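Local coordinates for protein TRAP-T family transporter, DctP (Periplasmic binding) subunit (Sulfitobacter sp. NAS-14.1, PDB 4PF8) that binds beta-D-galacturonate and probably delivers it, as the periplasmic solute-binding subunit, to a TRAP-type membrane transporter, at residues V152-D160 with N288-A299. Numbering follows the deposited sequence.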
loop_
_atom_site.group_PDB
_atom_site.type_symbol
_atom_site.label_atom_id
_atom_site.label_comp_id
_atom_site.label_asym_id
_atom_site.label_seq_id
_atom_site.Cartn_x
_atom_site.Cartn_y
_atom_site.Cartn_z
ATOM N N VAL A 152 4.260 -1.639 -23.460
ATOM C CA VAL A 152 3.711 -2.171 -24.716
ATOM C C VAL A 152 2.682 -1.237 -25.392
ATOM O O VAL A 152 2.853 -0.845 -26.552
ATOM C CB VAL A 152 3.057 -3.552 -24.463
ATOM C CG1 VAL A 152 2.465 -4.130 -25.771
ATOM C CG2 VAL A 152 4.050 -4.515 -23.879
ATOM N N LYS A 153 1.621 -0.884 -24.676
ATOM C CA LYS A 153 0.553 -0.100 -25.275
ATOM C C LYS A 153 -0.375 0.445 -24.225
ATOM O O LYS A 153 -0.387 -0.029 -23.098
ATOM C CB LYS A 153 -0.259 -0.985 -26.218
ATOM C CG LYS A 153 -0.971 -2.118 -25.526
ATOM C CD LYS A 153 -1.608 -3.096 -26.514
ATOM C CE LYS A 153 -2.274 -4.264 -25.781
ATOM N NZ LYS A 153 -2.953 -5.218 -26.718
ATOM N N PRO A 154 -1.177 1.446 -24.584
ATOM C CA PRO A 154 -2.179 1.903 -23.624
ATOM C C PRO A 154 -3.180 0.811 -23.293
ATOM O O PRO A 154 -3.530 -0.031 -24.121
ATOM C CB PRO A 154 -2.902 3.036 -24.378
ATOM C CG PRO A 154 -1.953 3.466 -25.427
ATOM C CD PRO A 154 -1.192 2.245 -25.823
ATOM N N ILE A 155 -3.668 0.866 -22.067
ATOM C CA ILE A 155 -4.781 0.072 -21.614
ATOM C C ILE A 155 -6.035 0.945 -21.494
ATOM O O ILE A 155 -6.081 1.876 -20.697
ATOM C CB ILE A 155 -4.453 -0.568 -20.273
ATOM C CG1 ILE A 155 -3.367 -1.631 -20.456
ATOM C CG2 ILE A 155 -5.696 -1.177 -19.650
ATOM C CD1 ILE A 155 -2.641 -1.967 -19.154
ATOM N N ASN A 156 -7.036 0.634 -22.314
ATOM C CA ASN A 156 -8.327 1.325 -22.257
ATOM C C ASN A 156 -9.498 0.441 -21.869
ATOM O O ASN A 156 -10.542 0.932 -21.447
ATOM C CB ASN A 156 -8.617 2.028 -23.582
ATOM C CG ASN A 156 -7.816 3.303 -23.719
ATOM O OD1 ASN A 156 -8.089 4.304 -23.040
ATOM N ND2 ASN A 156 -6.794 3.260 -24.541
ATOM N N THR A 157 -9.347 -0.863 -22.064
ATOM C CA THR A 157 -10.369 -1.835 -21.684
ATOM C C THR A 157 -9.667 -3.050 -21.090
ATOM O O THR A 157 -8.455 -3.238 -21.296
ATOM C CB THR A 157 -11.179 -2.337 -22.897
ATOM O OG1 THR A 157 -10.338 -3.168 -23.706
ATOM C CG2 THR A 157 -11.696 -1.184 -23.714
ATOM N N PRO A 158 -10.416 -3.889 -20.354
ATOM C CA PRO A 158 -9.758 -5.066 -19.772
ATOM C C PRO A 158 -9.142 -5.959 -20.840
ATOM O O PRO A 158 -8.127 -6.605 -20.572
ATOM C CB PRO A 158 -10.894 -5.800 -19.053
ATOM C CG PRO A 158 -11.963 -4.769 -18.851
ATOM C CD PRO A 158 -11.812 -3.739 -19.911
ATOM N N GLU A 159 -9.713 -5.980 -22.039
ATOM C CA GLU A 159 -9.204 -6.852 -23.088
ATOM C C GLU A 159 -7.747 -6.492 -23.460
ATOM O O GLU A 159 -6.986 -7.329 -23.984
ATOM C CB GLU A 159 -10.126 -6.785 -24.301
ATOM C CG GLU A 159 -11.482 -7.479 -24.095
ATOM C CD GLU A 159 -12.397 -6.779 -23.084
ATOM O OE1 GLU A 159 -13.114 -7.497 -22.346
ATOM O OE2 GLU A 159 -12.423 -5.527 -23.028
ATOM N N ASP A 160 -7.340 -5.260 -23.158
ATOM C CA ASP A 160 -6.004 -4.797 -23.498
ATOM C C ASP A 160 -4.947 -5.469 -22.604
ATOM O O ASP A 160 -3.765 -5.498 -22.940
ATOM C CB ASP A 160 -5.904 -3.276 -23.389
ATOM C CG ASP A 160 -6.676 -2.560 -24.489
ATOM O OD1 ASP A 160 -6.805 -3.137 -25.597
ATOM O OD2 ASP A 160 -7.149 -1.425 -24.236
ATOM N N ASN A 288 -3.246 7.926 -20.232
ATOM C CA ASN A 288 -4.646 7.903 -20.660
ATOM C C ASN A 288 -5.597 7.667 -19.495
ATOM O O ASN A 288 -5.281 6.931 -18.562
ATOM C CB ASN A 288 -4.897 6.870 -21.761
ATOM C CG ASN A 288 -4.762 5.438 -21.278
ATOM O OD1 ASN A 288 -3.658 4.938 -21.061
ATOM N ND2 ASN A 288 -5.894 4.752 -21.157
ATOM N N GLU A 289 -6.741 8.329 -19.551
ATOM C CA GLU A 289 -7.805 8.122 -18.584
ATOM C C GLU A 289 -8.703 7.004 -19.075
ATOM O O GLU A 289 -8.658 6.614 -20.249
ATOM C CB GLU A 289 -8.614 9.393 -18.380
ATOM C CG GLU A 289 -7.836 10.527 -17.763
ATOM C CD GLU A 289 -8.660 11.794 -17.681
ATOM O OE1 GLU A 289 -9.319 12.009 -16.641
ATOM O OE2 GLU A 289 -8.663 12.569 -18.664
ATOM N N ILE A 290 -9.523 6.489 -18.170
ATOM C CA ILE A 290 -10.475 5.454 -18.514
ATOM C C ILE A 290 -11.861 6.045 -18.573
ATOM O O ILE A 290 -12.406 6.491 -17.562
ATOM C CB ILE A 290 -10.460 4.305 -17.514
ATOM C CG1 ILE A 290 -9.068 3.680 -17.449
ATOM C CG2 ILE A 290 -11.530 3.274 -17.880
ATOM C CD1 ILE A 290 -8.571 3.143 -18.749
ATOM N N ALA A 291 -12.401 6.057 -19.787
ATOM C CA ALA A 291 -13.788 6.416 -20.019
ATOM C C ALA A 291 -14.704 5.328 -19.457
ATOM O O ALA A 291 -15.501 5.589 -18.551
ATOM C CB ALA A 291 -14.036 6.607 -21.518
ATOM N N ASP A 292 -14.570 4.102 -19.967
ATOM C CA ASP A 292 -15.488 3.023 -19.573
ATOM C C ASP A 292 -15.023 2.299 -18.303
ATOM O O ASP A 292 -14.490 1.172 -18.373
ATOM C CB ASP A 292 -15.664 2.023 -20.728
ATOM C CG ASP A 292 -16.862 1.082 -20.532
ATOM O OD1 ASP A 292 -17.435 1.048 -19.421
ATOM O OD2 ASP A 292 -17.235 0.375 -21.502
ATOM N N LYS A 293 -15.240 2.914 -17.140
ATOM C CA LYS A 293 -14.795 2.284 -15.878
ATOM C C LYS A 293 -15.588 1.005 -15.535
ATOM O O LYS A 293 -15.060 0.056 -14.925
ATOM C CB LYS A 293 -14.913 3.282 -14.729
ATOM N N SER A 294 -16.839 0.993 -15.964
ATOM C CA SER A 294 -17.759 -0.113 -15.710
ATOM C C SER A 294 -17.206 -1.441 -16.195
ATOM O O SER A 294 -17.424 -2.459 -15.558
ATOM C CB SER A 294 -19.105 0.146 -16.379
ATOM O OG SER A 294 -19.746 1.270 -15.811
ATOM N N ALA A 295 -16.511 -1.436 -17.328
ATOM C CA ALA A 295 -15.972 -2.676 -17.870
ATOM C C ALA A 295 -14.901 -3.277 -16.968
ATOM O O ALA A 295 -14.862 -4.488 -16.806
ATOM C CB ALA A 295 -15.429 -2.477 -19.290
ATOM N N PHE A 296 -14.037 -2.446 -16.388
ATOM C CA PHE A 296 -13.052 -2.952 -15.448
ATOM C C PHE A 296 -13.708 -3.467 -14.186
ATOM O O PHE A 296 -13.296 -4.507 -13.660
ATOM C CB PHE A 296 -12.002 -1.882 -15.103
ATOM C CG PHE A 296 -11.018 -1.654 -16.207
ATOM C CD1 PHE A 296 -9.901 -2.446 -16.335
ATOM C CD2 PHE A 296 -11.228 -0.650 -17.129
ATOM C CE1 PHE A 296 -9.012 -2.240 -17.374
ATOM C CE2 PHE A 296 -10.343 -0.437 -18.155
ATOM C CZ PHE A 296 -9.241 -1.225 -18.280
ATOM N N GLN A 297 -14.718 -2.752 -13.701
ATOM C CA GLN A 297 -15.417 -3.181 -12.504
ATOM C C GLN A 297 -16.080 -4.539 -12.737
ATOM O O GLN A 297 -15.981 -5.435 -11.894
ATOM C CB GLN A 297 -16.438 -2.143 -12.082
ATOM C CG GLN A 297 -15.779 -0.877 -11.576
ATOM C CD GLN A 297 -16.791 0.175 -11.266
ATOM O OE1 GLN A 297 -17.743 0.371 -12.026
ATOM N NE2 GLN A 297 -16.619 0.844 -10.143
ATOM N N GLU A 298 -16.739 -4.696 -13.879
ATOM C CA GLU A 298 -17.410 -5.960 -14.190
ATOM C C GLU A 298 -16.405 -7.094 -14.307
ATOM O O GLU A 298 -16.684 -8.221 -13.897
ATOM C CB GLU A 298 -18.212 -5.839 -15.487
ATOM C CG GLU A 298 -19.460 -4.968 -15.395
ATOM C CD GLU A 298 -20.326 -5.051 -16.646
ATOM O OE1 GLU A 298 -20.045 -5.910 -17.514
ATOM O OE2 GLU A 298 -21.291 -4.260 -16.758
ATOM N N ALA A 299 -15.235 -6.793 -14.860
ATOM C CA ALA A 299 -14.206 -7.802 -15.059
ATOM C C ALA A 299 -13.703 -8.340 -13.732
ATOM O O ALA A 299 -13.192 -9.456 -13.695
ATOM C CB ALA A 299 -13.051 -7.235 -15.847
HETATM O O HOH W 1 -13.034 0.035 -20.574
HETATM O O HOH W 2 -11.379 3.577 -21.772
#
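Phe296 reaches from helix 293-299 into the loop 152-160 and meets it chiefly with the outer half of its ring. With CG anti to its carbonyl carbon (chi1 -75°), the ring lies against the Thr157-Pro158 peptide. Pro158 CD sits over one face, 3.9 Å from the Phe296 ring centroid and 8° off the normal, a CH-pi contact. The far rim of the ring is met near its plane, where Phe296 CE2 lies 3.6 Å from Asn156 O and CZ packs on Ile155 CG2.

Pro158 can be followed atom by atom. CB touches Ala299 CB. Pro158 CG rests 3.6 Å from Ala295 O and also nears the methyl of Ala299. Pro158 CD touches both Ala295 CB and the face of the Phe296 ring. The proline thus packs along one side of the helix.

The fold is that of a family 7 solute-binding protein. Here the loop leaving strand 146-150 packs on strand 286-289, an outer strand of the four-stranded sheet, and on the helix after it.

On the strand, Asn288 ND2 donates to Ile155 O at 2.9 Å, with a nearly straight N-H...O angle of 167°. The oxygen lies in the amide plane of Asn288, whereas the donor stands above the carbonyl plane. Asn288 OD1 is held by Ser225, whose hydroxyl also takes Ile155 N. A leucine in place of Asn288 would probably leave Ile155 O without this donor and the Ser225 hydroxyl without the side-chain oxygen it now bonds. Ile290 CD1 lies 3.4 Å from the same Ile155 O.

Asp160 OD2 accepts from Asn156 N and Thr157 N and holds the loop's turn. Between the segments, one water donates to both Asn156 O and Asp292 O.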